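Local coordinates for DNA polymerase III, beta subunit (Eubacterium rectale, PDB 3T0P), which probably tethers DNA polymerases and other proteins to DNA as a ring-shaped sliding clamp, conferring processivity, at residues I74-T88 with V98-G110. Residues are numbered along the deposited sequence; the frame is centred on the assembly and turned at random. Where two conformers were deposited one is given.
Sequences IFSEIVRKLPDNDVT and VISCEKAKFNIIG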
loop_
_atom_site.group_PDB
_atom_site.type_symbol
_atom_site.label_atom_id
_atom_site.label_comp_id
_atom_site.label_asym_id
_atom_site.label_seq_id
_atom_site.Cartn_x
_atom_site.Cartn_y
_atom_site.Cartn_z
ATOM N N ILE B 74 17.749 11.246 5.028
ATOM C CA ILE B 74 18.790 10.494 5.730
ATOM C C ILE B 74 18.572 10.541 7.255
ATOM O O ILE B 74 18.619 9.497 7.887
ATOM C CB ILE B 74 20.222 10.960 5.333
ATOM C CG1 ILE B 74 20.448 10.885 3.797
ATOM C CG2 ILE B 74 21.311 10.182 6.088
ATOM C CD1 ILE B 74 19.975 9.530 3.018
ATOM N N PHE B 75 18.309 11.723 7.826
ATOM C CA PHE B 75 18.129 11.866 9.261
ATOM C C PHE B 75 16.912 11.069 9.765
ATOM O O PHE B 75 17.043 10.372 10.757
ATOM C CB PHE B 75 18.039 13.342 9.655
ATOM C CG PHE B 75 17.846 13.606 11.120
ATOM C CD1 PHE B 75 18.720 13.072 12.059
ATOM C CD2 PHE B 75 16.853 14.461 11.558
ATOM C CE1 PHE B 75 18.563 13.346 13.419
ATOM C CE2 PHE B 75 16.702 14.746 12.913
ATOM C CZ PHE B 75 17.538 14.165 13.840
ATOM N N SER B 76 15.769 11.126 9.075
ATOM C CA SER B 76 14.601 10.359 9.492
ATOM C C SER B 76 14.857 8.846 9.389
ATOM O O SER B 76 14.488 8.110 10.301
ATOM C CB SER B 76 13.364 10.742 8.680
ATOM O OG SER B 76 13.625 10.663 7.294
ATOM N N GLU B 77 15.493 8.384 8.306
ATOM C CA GLU B 77 15.777 6.957 8.123
ATOM C C GLU B 77 16.759 6.485 9.204
ATOM O O GLU B 77 16.579 5.401 9.745
ATOM C CB GLU B 77 16.306 6.678 6.715
ATOM C CG GLU B 77 16.012 5.274 6.233
ATOM C CD GLU B 77 15.905 5.096 4.728
ATOM O OE1 GLU B 77 15.260 5.950 4.076
ATOM O OE2 GLU B 77 16.408 4.069 4.213
ATOM N N ILE B 78 17.730 7.340 9.599
ATOM C CA ILE B 78 18.678 6.996 10.665
ATOM C C ILE B 78 17.901 6.804 11.971
ATOM O O ILE B 78 17.999 5.741 12.564
ATOM C CB ILE B 78 19.830 8.025 10.821
ATOM C CG1 ILE B 78 20.791 7.962 9.621
ATOM C CG2 ILE B 78 20.596 7.833 12.145
ATOM C CD1 ILE B 78 21.910 9.010 9.601
ATOM N N VAL B 79 17.077 7.799 12.354
ATOM C CA VAL B 79 16.333 7.842 13.611
ATOM C C VAL B 79 15.371 6.669 13.695
ATOM O O VAL B 79 15.312 6.006 14.727
ATOM C CB VAL B 79 15.640 9.221 13.807
ATOM C CG1 VAL B 79 14.652 9.192 14.967
ATOM C CG2 VAL B 79 16.681 10.315 14.028
ATOM N N ARG B 80 14.674 6.374 12.586
ATOM C CA ARG B 80 13.696 5.288 12.455
ATOM C C ARG B 80 14.323 3.882 12.574
ATOM O O ARG B 80 13.620 2.940 12.955
ATOM C CB ARG B 80 12.983 5.403 11.101
ATOM C CG ARG B 80 11.607 4.763 11.056
ATOM C CD ARG B 80 10.861 5.140 9.797
ATOM N NE ARG B 80 10.571 6.577 9.730
ATOM C CZ ARG B 80 11.021 7.377 8.771
ATOM N NH1 ARG B 80 11.777 6.889 7.789
ATOM N NH2 ARG B 80 10.705 8.664 8.773
ATOM N N LYS B 81 15.603 3.731 12.188
ATOM C CA LYS B 81 16.316 2.455 12.231
ATOM C C LYS B 81 17.281 2.302 13.417
ATOM O O LYS B 81 17.787 1.207 13.625
ATOM C CB LYS B 81 17.033 2.216 10.899
ATOM C CG LYS B 81 16.024 1.977 9.778
ATOM C CD LYS B 81 16.676 1.439 8.534
ATOM C CE LYS B 81 15.671 1.049 7.478
ATOM N NZ LYS B 81 16.350 0.883 6.169
ATOM N N LEU B 82 17.463 3.343 14.244
ATOM C CA LEU B 82 18.315 3.218 15.417
ATOM C C LEU B 82 17.643 2.370 16.492
ATOM O O LEU B 82 16.416 2.263 16.493
ATOM C CB LEU B 82 18.677 4.598 16.007
ATOM C CG LEU B 82 19.791 5.365 15.308
ATOM C CD1 LEU B 82 19.979 6.726 15.936
ATOM C CD2 LEU B 82 21.086 4.591 15.262
ATOM N N PRO B 83 18.426 1.745 17.404
ATOM C CA PRO B 83 17.794 1.006 18.522
ATOM C C PRO B 83 16.958 1.954 19.408
ATOM O O PRO B 83 17.131 3.184 19.353
ATOM C CB PRO B 83 18.998 0.446 19.312
ATOM C CG PRO B 83 20.199 0.660 18.472
ATOM C CD PRO B 83 19.905 1.755 17.513
ATOM N N ASP B 84 16.069 1.389 20.239
ATOM C CA ASP B 84 15.178 2.167 21.107
ATOM C C ASP B 84 15.879 2.519 22.393
ATOM O O ASP B 84 15.626 1.923 23.433
ATOM C CB ASP B 84 13.884 1.385 21.370
ATOM C CG ASP B 84 13.010 1.230 20.135
ATOM O OD1 ASP B 84 13.372 1.781 19.066
ATOM O OD2 ASP B 84 11.945 0.622 20.246
ATOM N N ASN B 85 16.821 3.431 22.298
ATOM C CA ASN B 85 17.656 3.881 23.394
ATOM C C ASN B 85 17.913 5.362 23.209
ATOM O O ASN B 85 17.261 5.973 22.368
ATOM C CB ASN B 85 18.943 3.085 23.422
ATOM C CG ASN B 85 19.530 2.934 24.817
ATOM O OD1 ASN B 85 19.640 3.898 25.600
ATOM N ND2 ASN B 85 19.930 1.715 25.156
ATOM N N ASP B 86 18.798 5.958 23.998
ATOM C CA ASP B 86 19.090 7.381 23.862
ATOM C C ASP B 86 19.973 7.615 22.675
ATOM O O ASP B 86 20.915 6.867 22.423
ATOM C CB ASP B 86 19.742 7.934 25.115
ATOM C CG ASP B 86 18.800 8.001 26.290
ATOM O OD1 ASP B 86 17.552 8.004 26.066
ATOM O OD2 ASP B 86 19.293 8.074 27.425
ATOM N N VAL B 87 19.632 8.627 21.921
ATOM C CA VAL B 87 20.354 8.999 20.722
ATOM C C VAL B 87 21.175 10.241 21.033
ATOM O O VAL B 87 20.628 11.230 21.520
ATOM C CB VAL B 87 19.377 9.231 19.542
ATOM C CG1 VAL B 87 20.119 9.711 18.301
ATOM C CG2 VAL B 87 18.577 7.962 19.237
ATOM N N THR B 88 22.472 10.194 20.729
ATOM C CA THR B 88 23.321 11.360 20.869
ATOM C C THR B 88 23.565 11.918 19.470
ATOM O O THR B 88 23.857 11.175 18.522
ATOM C CB THR B 88 24.625 11.014 21.620
ATOM O OG1 THR B 88 24.256 10.485 22.893
ATOM C CG2 THR B 88 25.534 12.230 21.821
ATOM N N VAL B 98 27.819 13.334 14.022
ATOM C CA VAL B 98 27.832 11.972 14.553
ATOM C C VAL B 98 26.519 11.740 15.286
ATOM O O VAL B 98 26.142 12.515 16.168
ATOM C CB VAL B 98 29.038 11.656 15.470
ATOM C CG1 VAL B 98 29.172 10.149 15.653
ATOM C CG2 VAL B 98 30.326 12.254 14.917
ATOM N N ILE B 99 25.811 10.702 14.884
ATOM C CA ILE B 99 24.563 10.272 15.497
ATOM C C ILE B 99 24.878 8.907 16.071
ATOM O O ILE B 99 25.281 8.007 15.323
ATOM C CB ILE B 99 23.371 10.262 14.502
ATOM C CG1 ILE B 99 23.201 11.645 13.810
ATOM C CG2 ILE B 99 22.108 9.839 15.235
ATOM C CD1 ILE B 99 22.175 11.700 12.630
ATOM N N SER B 100 24.772 8.770 17.395
ATOM C CA SER B 100 25.153 7.521 18.043
ATOM C C SER B 100 24.066 7.024 18.993
ATOM O O SER B 100 23.303 7.806 19.543
ATOM C CB SER B 100 26.508 7.654 18.742
ATOM O OG SER B 100 26.402 8.400 19.933
ATOM N N CYS B 101 23.946 5.710 19.094
ATOM C CA CYS B 101 22.922 5.056 19.903
ATOM C C CYS B 101 23.390 3.658 20.189
ATOM O O CYS B 101 23.645 2.923 19.245
ATOM C CB CYS B 101 21.582 5.050 19.162
ATOM S SG CYS B 101 20.223 4.345 20.111
ATOM N N GLU B 102 23.478 3.278 21.479
ATOM C CA GLU B 102 23.948 1.971 21.949
ATOM C C GLU B 102 25.361 1.773 21.401
ATOM O O GLU B 102 26.201 2.640 21.642
ATOM C CB GLU B 102 22.990 0.804 21.578
ATOM C CG GLU B 102 21.646 0.875 22.294
ATOM C CD GLU B 102 20.680 -0.293 22.170
ATOM O OE1 GLU B 102 21.053 -1.335 21.576
ATOM O OE2 GLU B 102 19.529 -0.149 22.648
ATOM N N LYS B 103 25.587 0.735 20.573
ATOM C CA LYS B 103 26.911 0.474 19.992
ATOM C C LYS B 103 26.988 0.849 18.488
ATOM O O LYS B 103 27.915 0.430 17.794
ATOM C CB LYS B 103 27.294 -1.002 20.178
ATOM C CG LYS B 103 27.566 -1.415 21.617
ATOM C CD LYS B 103 28.220 -2.790 21.646
ATOM C CE LYS B 103 27.933 -3.560 22.906
ATOM N NZ LYS B 103 27.248 -4.845 22.610
ATOM N N ALA B 104 26.009 1.609 17.997
ATOM C CA ALA B 104 25.930 2.031 16.605
ATOM C C ALA B 104 26.254 3.512 16.469
ATOM O O ALA B 104 25.927 4.324 17.346
ATOM C CB ALA B 104 24.550 1.727 16.057
ATOM N N LYS B 105 26.903 3.864 15.361
ATOM C CA LYS B 105 27.377 5.211 15.108
ATOM C C LYS B 105 27.282 5.553 13.619
ATOM O O LYS B 105 27.696 4.755 12.782
ATOM C CB LYS B 105 28.844 5.264 15.599
ATOM C CG LYS B 105 29.471 6.623 15.720
ATOM C CD LYS B 105 30.868 6.491 16.319
ATOM C CE LYS B 105 31.994 6.851 15.369
ATOM N NZ LYS B 105 32.246 5.789 14.355
ATOM N N PHE B 106 26.711 6.726 13.295
ATOM C CA PHE B 106 26.593 7.228 11.928
ATOM C C PHE B 106 27.368 8.505 11.778
ATOM O O PHE B 106 27.228 9.394 12.615
ATOM C CB PHE B 106 25.130 7.498 11.540
ATOM C CG PHE B 106 24.349 6.263 11.195
ATOM C CD1 PHE B 106 24.353 5.761 9.899
ATOM C CD2 PHE B 106 23.638 5.575 12.174
ATOM C CE1 PHE B 106 23.654 4.607 9.588
ATOM C CE2 PHE B 106 22.934 4.419 11.863
ATOM C CZ PHE B 106 22.922 3.957 10.565
ATOM N N ASN B 107 28.178 8.624 10.721
ATOM C CA ASN B 107 28.874 9.880 10.427
ATOM C C ASN B 107 28.278 10.427 9.153
ATOM O O ASN B 107 28.236 9.717 8.139
ATOM C CB ASN B 107 30.384 9.704 10.324
ATOM C CG ASN B 107 30.998 9.155 11.582
ATOM O OD1 ASN B 107 31.369 9.898 12.489
ATOM N ND2 ASN B 107 31.057 7.834 11.689
ATOM N N ILE B 108 27.670 11.629 9.241
ATOM C CA ILE B 108 27.071 12.309 8.095
ATOM C C ILE B 108 27.564 13.759 8.104
ATOM O O ILE B 108 28.274 14.157 9.024
ATOM C CB ILE B 108 25.510 12.191 8.015
ATOM C CG1 ILE B 108 24.809 12.775 9.274
ATOM C CG2 ILE B 108 25.069 10.744 7.689
ATOM C CD1 ILE B 108 23.321 12.866 9.183
ATOM N N ILE B 109 27.220 14.520 7.064
ATOM C CA ILE B 109 27.607 15.918 6.945
ATOM C C ILE B 109 26.329 16.761 6.931
ATOM O O ILE B 109 25.401 16.473 6.171
ATOM C CB ILE B 109 28.539 16.190 5.721
ATOM C CG1 ILE B 109 28.010 15.556 4.407
ATOM C CG2 ILE B 109 29.982 15.740 6.008
ATOM N N GLY B 110 26.281 17.754 7.804
ATOM C CA GLY B 110 25.156 18.666 7.893
ATOM C C GLY B 110 25.451 19.948 7.148
ATOM O O GLY B 110 26.449 20.054 6.429
HETATM O O HOH W 1 22.460 4.950 23.552
#
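T88 and S100 pair antiparallel through two backbone hydrogen bonds: T88 N gives to S100 O and S100 N to T88 O, both at 2.8 Å. Toward the 101-104 turn a water bridges the two segments, donating to D86 O and accepting from E102 N. N85 ND2 then reaches E102 OE2 at 3.2 Å; the bond is fairly straight (161°) and lies in the amide plane, yet it meets the oxygen on its anti side, 30° out of the carboxylate plane, with amide and carboxylate nearly perpendicular. The other end of the amide, OD1, takes the N-H of D86 on a lone pair, so bonds at both ends of the amide limit its rotation. P83 CB lies 3.4 Å from E102 CD, while P83 CD packs on C101 SG, swung anti to the backbone N (chi1 -177°).

Strands 86-91, 96-101 and 104-109 form a meander in the N-terminal clamp domain, and helix 72-81 lies along one face of it, antiparallel to 104-109 with the axes of the short segments 10.9 Å apart. Beneath the helix, I78 sets CG1 over the centre of the F106 ring, a CH-pi contact 4.2 Å from the centroid, while L82 CD2 comes to the ring edge. An alanine in place of F106 would probably leave I78 and L82 without the surface they share and open a gap between helix and sheet. M303 of the second subunit also packs on F106. On the neighbouring strand, I99 CG2 meets L82 CD1 and V87 CG1, and I99 CD1 meets F75 CD1 at the ring edge, 3.8 Å away. I108 CG2 touches both I74 and I78. Strand 104-109 also pairs antiparallel with a strand of the second subunit, continuing the sheet across the ring's dimer interface.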